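Local coordinates for protein cyclopropane mycolic acid synthase MmaA2 (Mycobacterium tuberculosis, PDB 1TPY) that converts a double bond of mycolic acids into a cis cyclopropane ring, using S-adenosyl-L-methionine as the source of the methylene group, at residues 48-53 and 79-84. Residues are numbered along the deposited sequence; the frame is centred on the assembly and turned at random.
Sequences AQIAKI and MRRAIA
Arg81 makes all the close contacts between 79-84 and 48-53, meeting Ile53 with the root of its side chain and Ile50 with its tip. At the root, CB of Arg81 stands 3.9 Å from CG2 of Ile53. The next atom, Arg81 CG, comes nearer to that methyl, at 3.7 Å; it is placed there by a chi1 of 176°, which sets CG opposite the backbone N and directs the chain at the neighbouring helix. A bend at chi2 (69°) then turns the rest of the side chain toward Ile50, which it meets at about a right angle, and the extended end carries the head group there. Arg81 NE, CZ and NH2 each lie 3.8 Å from Ile50 CG2. This methyl sits 3.6 Å above the guanidinium plane, displaced toward its rim, so the approach is over a face. NH2 forms a salt bridge with Asp54, the residue following Ile53, which ties the head group to the helix that carries Ile50 and Ile53. The two segments come closest at Ile53 and Arg81, whose CA atoms are 7.7 Å apart. The side chain of Ile53 lies about 6 Å from bound S-adenosyl-L-homocysteine. The contact thus joins helix 45-57 to helix 77-86, which follows the glycine-rich Gly72-Gly74 cofactor-binding loop of the Rossmann-like methyltransferase fold.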
loop_
_atom_site.group_PDB
_atom_site.type_symbol
_atom_site.label_atom_id
_atom_site.label_comp_id
_atom_site.label_asym_id
_atom_site.label_seq_id
_atom_site.Cartn_x
_atom_site.Cartn_y
_atom_site.Cartn_z
ATOM N N ALA A 48 -7.736 -2.764 -13.355
ATOM C CA ALA A 48 -8.028 -1.750 -12.343
ATOM C C ALA A 48 -6.798 -1.466 -11.483
ATOM O O ALA A 48 -6.614 -0.349 -11.010
ATOM C CB ALA A 48 -9.195 -2.201 -11.459
ATOM N N GLN A 49 -5.960 -2.476 -11.273
ATOM C CA GLN A 49 -4.753 -2.277 -10.478
ATOM C C GLN A 49 -3.779 -1.410 -11.268
ATOM O O GLN A 49 -3.151 -0.513 -10.719
ATOM C CB GLN A 49 -4.115 -3.619 -10.117
ATOM C CG GLN A 49 -4.913 -4.405 -9.079
ATOM C CD GLN A 49 -4.959 -3.716 -7.715
ATOM O OE1 GLN A 49 -4.690 -2.520 -7.595
ATOM N NE2 GLN A 49 -5.313 -4.472 -6.688
ATOM N N ILE A 50 -3.657 -1.687 -12.564
ATOM C CA ILE A 50 -2.783 -0.905 -13.430
ATOM C C ILE A 50 -3.313 0.525 -13.464
ATOM O O ILE A 50 -2.539 1.487 -13.478
ATOM C CB ILE A 50 -2.770 -1.464 -14.868
ATOM C CG1 ILE A 50 -2.154 -2.861 -14.876
ATOM C CG2 ILE A 50 -2.004 -0.521 -15.784
ATOM C CD1 ILE A 50 -0.705 -2.894 -14.418
ATOM N N ALA A 51 -4.637 0.663 -13.470
ATOM C CA ALA A 51 -5.249 1.988 -13.483
ATOM C C ALA A 51 -4.863 2.746 -12.213
ATOM O O ALA A 51 -4.489 3.922 -12.267
ATOM C CB ALA A 51 -6.762 1.871 -13.584
ATOM N N LYS A 52 -4.953 2.077 -11.067
ATOM C CA LYS A 52 -4.591 2.719 -9.801
ATOM C C LYS A 52 -3.116 3.137 -9.831
ATOM O O LYS A 52 -2.760 4.211 -9.353
ATOM C CB LYS A 52 -4.857 1.765 -8.625
ATOM C CG LYS A 52 -4.309 2.231 -7.277
ATOM C CD LYS A 52 -2.845 1.830 -7.084
ATOM C CE LYS A 52 -2.667 0.308 -7.134
ATOM N NZ LYS A 52 -3.489 -0.421 -6.113
ATOM N N ILE A 53 -2.269 2.285 -10.401
ATOM C CA ILE A 53 -0.842 2.569 -10.504
ATOM C C ILE A 53 -0.639 3.863 -11.289
ATOM O O ILE A 53 -0.027 4.813 -10.798
ATOM C CB ILE A 53 -0.097 1.428 -11.236
ATOM C CG1 ILE A 53 -0.270 0.113 -10.473
ATOM C CG2 ILE A 53 1.373 1.782 -11.409
ATOM C CD1 ILE A 53 0.191 0.170 -9.048
ATOM N N MET A 79 6.834 -0.059 -9.657
ATOM C CA MET A 79 8.118 0.378 -10.197
ATOM C C MET A 79 8.300 -0.064 -11.638
ATOM O O MET A 79 8.687 0.732 -12.486
ATOM C CB MET A 79 9.281 -0.146 -9.351
ATOM C CG MET A 79 9.385 0.514 -7.989
ATOM S SD MET A 79 10.832 -0.010 -7.086
ATOM C CE MET A 79 10.418 -1.764 -6.786
ATOM N N ARG A 80 8.024 -1.332 -11.919
ATOM C CA ARG A 80 8.166 -1.832 -13.278
ATOM C C ARG A 80 7.298 -1.024 -14.236
ATOM O O ARG A 80 7.708 -0.741 -15.362
ATOM C CB ARG A 80 7.792 -3.313 -13.348
ATOM C CG ARG A 80 8.761 -4.229 -12.598
ATOM C CD ARG A 80 8.571 -5.687 -13.018
ATOM N NE ARG A 80 7.230 -6.192 -12.716
ATOM C CZ ARG A 80 6.838 -6.638 -11.526
ATOM N NH1 ARG A 80 7.682 -6.660 -10.501
ATOM N NH2 ARG A 80 5.589 -7.055 -11.360
ATOM N N ARG A 81 6.101 -0.649 -13.790
ATOM C CA ARG A 81 5.191 0.139 -14.624
ATOM C C ARG A 81 5.719 1.562 -14.799
ATOM O O ARG A 81 5.554 2.177 -15.854
ATOM C CB ARG A 81 3.799 0.196 -13.987
ATOM C CG ARG A 81 2.789 1.076 -14.731
ATOM C CD ARG A 81 2.389 0.492 -16.088
ATOM N NE ARG A 81 1.273 1.230 -16.681
ATOM C CZ ARG A 81 0.771 0.999 -17.891
ATOM N NH1 ARG A 81 1.280 0.042 -18.657
ATOM N NH2 ARG A 81 -0.248 1.730 -18.336
ATOM N N ALA A 82 6.358 2.084 -13.760
ATOM C CA ALA A 82 6.902 3.436 -13.815
ATOM C C ALA A 82 8.021 3.518 -14.859
ATOM O O ALA A 82 8.175 4.528 -15.548
ATOM C CB ALA A 82 7.423 3.842 -12.441
ATOM N N ILE A 83 8.799 2.446 -14.968
ATOM C CA ILE A 83 9.894 2.385 -15.924
ATOM C C ILE A 83 9.384 2.434 -17.355
ATOM O O ILE A 83 9.858 3.226 -18.171
ATOM C CB ILE A 83 10.693 1.083 -15.771
ATOM C CG1 ILE A 83 11.373 1.049 -14.403
ATOM C CG2 ILE A 83 11.715 0.962 -16.912
ATOM C CD1 ILE A 83 12.152 -0.214 -14.150
ATOM N N ALA A 84 8.423 1.564 -17.651
ATOM C CA ALA A 84 7.839 1.460 -18.982
ATOM C C ALA A 84 7.013 2.674 -19.396
ATOM O O ALA A 84 7.153 3.186 -20.507
ATOM C CB ALA A 84 6.978 0.209 -19.062
#